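Local coordinates for glycosyl hydrolase family 62 protein (Coprinopsis cinerea, PDB 5B6T) that probably hydrolyses alpha-L-arabinofuranosyl side groups of arabinoxylan, as an alpha-L-arabinofuranosidase of glycoside hydrolase family 62, at residues Y99-G102 and N103-S107; G272-Q275 and T276-S280. One frame throughout, in Å; residues are numbered along the deposited sequence.

Interaction 1 of 2, residues Y99-G102 and N103-S107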
loop_
_atom_site.group_PDB
_atom_site.type_symbol
_atom_site.label_atom_id
_atom_site.label_comp_id
_atom_site.label_asym_id
_atom_site.label_seq_id
_atom_site.Cartn_x
_atom_site.Cartn_y
_atom_site.Cartn_z
ATOM N N TYR A 99 0.639 -1.534 -9.832
ATOM C CA TYR A 99 2.004 -1.710 -9.302
ATOM C C TYR A 99 2.973 -0.876 -10.149
ATOM O O TYR A 99 2.548 -0.203 -11.115
ATOM C CB TYR A 99 2.416 -3.202 -9.305
ATOM C CG TYR A 99 2.195 -3.869 -10.656
ATOM C CD1 TYR A 99 0.997 -4.489 -10.946
ATOM C CD2 TYR A 99 3.206 -3.928 -11.614
ATOM C CE1 TYR A 99 0.768 -5.079 -12.164
ATOM C CE2 TYR A 99 2.992 -4.541 -12.837
ATOM C CZ TYR A 99 1.770 -5.136 -13.106
ATOM O OH TYR A 99 1.514 -5.729 -14.333
ATOM N N GLN A 100 4.253 -0.933 -9.792
ATOM C CA GLN A 100 5.275 -0.208 -10.564
ATOM C C GLN A 100 6.183 -1.202 -11.270
ATOM O O GLN A 100 6.465 -2.299 -10.773
ATOM C CB GLN A 100 6.100 0.685 -9.633
ATOM C CG GLN A 100 7.005 -0.086 -8.679
ATOM C CD GLN A 100 7.064 0.462 -7.269
ATOM O OE1 GLN A 100 6.110 1.017 -6.750
ATOM N NE2 GLN A 100 8.192 0.297 -6.641
ATOM N N ASN A 101 6.635 -0.815 -12.451
ATOM C CA ASN A 101 7.566 -1.598 -13.234
ATOM C C ASN A 101 8.647 -0.706 -13.845
ATOM O O ASN A 101 9.288 -1.111 -14.828
ATOM C CB ASN A 101 6.834 -2.364 -14.345
ATOM C CG ASN A 101 6.300 -1.459 -15.432
ATOM O OD1 ASN A 101 6.154 -0.243 -15.247
ATOM N ND2 ASN A 101 5.979 -2.064 -16.572
ATOM N N GLY A 102 8.856 0.467 -13.270
ATOM C CA GLY A 102 9.616 1.559 -13.908
ATOM C C GLY A 102 8.690 2.673 -14.415
ATOM O O GLY A 102 9.076 3.868 -14.498
ATOM N N ASN A 103 7.459 2.273 -14.727
ATOM C CA ASN A 103 6.338 3.165 -15.019
ATOM C C ASN A 103 5.237 2.852 -13.981
ATOM O O ASN A 103 5.442 2.016 -13.083
ATOM C CB ASN A 103 5.894 2.909 -16.472
ATOM C CG ASN A 103 5.104 4.055 -17.088
ATOM O OD1 ASN A 103 4.345 4.800 -16.441
ATOM N ND2 ASN A 103 5.212 4.146 -18.399
ATOM N N ALA A 104 4.116 3.531 -14.072
ATOM C CA ALA A 104 2.910 3.186 -13.326
ATOM C C ALA A 104 2.150 2.159 -14.141
ATOM O O ALA A 104 1.735 2.444 -15.258
ATOM C CB ALA A 104 2.061 4.436 -13.112
ATOM N N ALA A 105 1.998 0.955 -13.596
ATOM C CA ALA A 105 1.501 -0.196 -14.354
ATOM C C ALA A 105 0.283 -0.861 -13.758
ATOM O O ALA A 105 -0.085 -0.635 -12.579
ATOM C CB ALA A 105 2.609 -1.213 -14.521
ATOM N N TYR A 106 -0.368 -1.695 -14.575
ATOM C CA TYR A 106 -1.476 -2.482 -14.081
ATOM C C TYR A 106 -1.684 -3.758 -14.873
ATOM O O TYR A 106 -1.304 -3.836 -16.061
ATOM C CB TYR A 106 -2.781 -1.672 -14.104
ATOM C CG TYR A 106 -3.231 -1.313 -15.512
ATOM C CD1 TYR A 106 -2.737 -0.162 -16.135
ATOM C CD2 TYR A 106 -4.106 -2.130 -16.214
ATOM C CE1 TYR A 106 -3.108 0.169 -17.421
ATOM C CE2 TYR A 106 -4.514 -1.801 -17.504
ATOM C CZ TYR A 106 -3.988 -0.674 -18.096
ATOM O OH TYR A 106 -4.367 -0.328 -19.382
ATOM N N SER A 107 -2.271 -4.743 -14.192
ATOM C CA SER A 107 -2.806 -5.963 -14.799
ATOM C C SER A 107 -4.293 -6.053 -14.489
ATOM O O SER A 107 -4.781 -5.446 -13.531
ATOM C CB SER A 107 -2.089 -7.206 -14.252
ATOM O OG SER A 107 -0.727 -7.175 -14.588
#

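Interaction 2 of 2, residues G272-Q275 and T276-S280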
loop_
_atom_site.group_PDB
_atom_site.type_symbol
_atom_site.label_atom_id
_atom_site.label_comp_id
_atom_site.label_asym_id
_atom_site.label_seq_id
_atom_site.Cartn_x
_atom_site.Cartn_y
_atom_site.Cartn_z
ATOM N N GLY A 272 -15.082 -2.588 1.709
ATOM C CA GLY A 272 -15.571 -3.057 0.414
ATOM C C GLY A 272 -14.420 -3.070 -0.567
ATOM O O GLY A 272 -13.409 -2.400 -0.325
ATOM N N ASN A 273 -14.582 -3.810 -1.670
ATOM C CA ASN A 273 -13.476 -4.134 -2.548
ATOM C C ASN A 273 -13.444 -3.387 -3.856
ATOM O O ASN A 273 -12.543 -3.643 -4.644
ATOM C CB ASN A 273 -13.451 -5.646 -2.804
ATOM C CG ASN A 273 -13.238 -6.420 -1.516
ATOM O OD1 ASN A 273 -12.610 -5.896 -0.602
ATOM N ND2 ASN A 273 -13.782 -7.634 -1.423
ATOM N N ASP A 274 -14.387 -2.470 -4.058
ATOM C CA ASP A 274 -14.477 -1.760 -5.315
ATOM C C ASP A 274 -13.524 -0.584 -5.433
ATOM O O ASP A 274 -12.697 -0.333 -4.555
ATOM C CB ASP A 274 -15.935 -1.423 -5.688
ATOM C CG ASP A 274 -16.491 -0.207 -4.991
ATOM O OD1 ASP A 274 -15.753 0.510 -4.305
ATOM O OD2 ASP A 274 -17.725 0.033 -5.135
ATOM N N GLN A 275 -13.619 0.109 -6.559
ATOM C CA GLN A 275 -12.703 1.178 -6.893
ATOM C C GLN A 275 -12.816 2.420 -6.036
ATOM O O GLN A 275 -12.032 3.361 -6.228
ATOM C CB GLN A 275 -12.883 1.567 -8.373
ATOM C CG GLN A 275 -14.172 2.277 -8.725
ATOM C CD GLN A 275 -15.404 1.382 -8.804
ATOM O OE1 GLN A 275 -15.327 0.143 -8.824
ATOM N NE2 GLN A 275 -16.585 2.033 -8.889
ATOM N N THR A 276 -13.789 2.456 -5.129
ATOM C CA THR A 276 -13.907 3.608 -4.213
ATOM C C THR A 276 -12.998 3.495 -2.993
ATOM O O THR A 276 -12.890 4.453 -2.211
ATOM C CB THR A 276 -15.354 3.859 -3.749
ATOM O OG1 THR A 276 -15.805 2.765 -2.946
ATOM C CG2 THR A 276 -16.280 4.034 -4.957
ATOM N N LEU A 277 -12.333 2.351 -2.825
ATOM C CA LEU A 277 -11.387 2.165 -1.693
ATOM C C LEU A 277 -11.975 2.661 -0.347
ATOM O O LEU A 277 -11.400 3.507 0.353
ATOM C CB LEU A 277 -10.025 2.827 -1.986
ATOM C CG LEU A 277 -9.026 2.024 -2.835
ATOM C CD1 LEU A 277 -8.553 0.786 -2.066
ATOM C CD2 LEU A 277 -9.550 1.612 -4.204
ATOM N N PRO A 278 -13.122 2.093 0.049
ATOM C CA PRO A 278 -13.745 2.506 1.299
ATOM C C PRO A 278 -13.204 1.793 2.524
ATOM O O PRO A 278 -12.836 0.600 2.469
ATOM C CB PRO A 278 -15.209 2.124 1.080
ATOM C CG PRO A 278 -15.152 0.917 0.220
ATOM C CD PRO A 278 -13.906 1.043 -0.620
ATOM N N ILE A 279 -13.176 2.523 3.652
ATOM C CA ILE A 279 -12.945 1.946 4.960
ATOM C C ILE A 279 -14.071 2.347 5.902
ATOM O O ILE A 279 -14.678 3.394 5.771
ATOM C CB ILE A 279 -11.593 2.386 5.574
ATOM C CG1 ILE A 279 -11.509 3.913 5.691
ATOM C CG2 ILE A 279 -10.408 1.804 4.785
ATOM C CD1 ILE A 279 -10.463 4.411 6.659
ATOM N N SER A 280 -14.328 1.469 6.848
ATOM C CA SER A 280 -15.146 1.803 8.001
ATOM C C SER A 280 -14.304 2.646 8.948
ATOM O O SER A 280 -13.094 2.403 9.118
ATOM C CB SER A 280 -15.554 0.538 8.733
ATOM O OG SER A 280 -16.161 0.872 9.990
#

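Interaction 1 of 2, residues Y99-G102 and N103-S107
Tyr99 and Ala105 face each other as a hydrogen-bonded antiparallel pair at the end of a beta hairpin. Two backbone bonds join them. Tyr99 N donates to Ala105 O at 3.0 Å. Ala105 N donates to Tyr99 O at 2.8 Å. Both side chains lie on one face of the sheet. The Tyr99 CB starts out on that face. With chi1 at 51°, CG sits between the backbone N and the carbonyl carbon, and the ring swings across to strand 104-109. Tyr99 CE2 packs on Ala105 CB at 3.7 Å, with CD2 a little farther from that methyl. Tyr99 CE1 comes to 3.5 Å from Ser107 OG, which lies at the ring edge, in plane. At the tip, Tyr99 OH donates to Ser107 OG at 2.7 Å. Ser107 OG also bonds to the carbonyl of Thr119.

Asn101 and Asn103 close the loop between the strands. Asn101 N donates to Asn103 O at 3.1 Å. Asn101 OD1 accepts Asn103 N at 2.9 Å, an Asx turn, with the donor tilted 30° from the carbonyl plane. Asn103 OD1 takes Ala104 N in the carbonyl plane, on a lone pair.

The hairpin end is thus held at two places. Amide groups knit the loop, while the phenol spans both strands. The hydroxyl of buried Tyr99 gives its proton to Ser107 OG, which is itself tied to the backbone at Thr119.

Interaction 2 of 2, residues G272-Q275 and T276-S280
A type I beta turn from Asp274 to Leu277, with an Asx turn built on its first residue, leads the chain into strand 278-279. Leu277 N closes the beta turn on Asp274 O at 3.2 Å. The bond is fairly straight at hydrogen, 168°, but the donor stands above the carbonyl plane.

Asp274 OD1 grips Thr276 twice. It accepts the backbone Thr276 N at 2.9 Å, from above the carboxylate plane, which makes the Asx turn. It also accepts Thr276 OG1 at 2.6 Å, through the syn lone pair on the side of its other oxygen. Chi1 of Asp274, 81°, folds the carboxylate back over the turn. Two donors of one residue on a single oxygen should hold this group firmly in rotation.

Past the turn the chain doubles back, and Pro278 CD lies 3.5 Å from Gly272 O. On the other flank, Leu277 CD2 packs 3.6 Å from Gln275 O.

The turn reaches in among several strands. Gln275 lies against strands 82-89 and 142-148, and its OE1 takes the backbone N of Ala90. Leu277 rests on Trp145 and Ile147 of strand 142-148. Backbone bonds from Leu277 and Ile279 to Arg201 join strand 278-279 to strand 195-202, at the edge of its mixed sheet.

Interaction 1 lies in one sheet of the five-bladed beta-propeller that is the fold of family 62; interaction 2 is a turn that leads into another. Their centres are 21 Å apart and their nearest atoms about 12 Å, so they do not touch. Interaction 1 comes first along the chain and joins the two middle strands of the sheet 82-89, 94-100, 104-109 and 122-123. Interaction 2 comes much later and leads into strand 278-279, which runs parallel to strand 195-202. Strands 82-89 and 142-148 touch both contacts. The side chain of Gln100 is about 7 Å from the lead ion and that of Leu277 about 10 Å from the calcium ion. Each contact thus has one side chain near a metal ion, probably near the middle of the propeller.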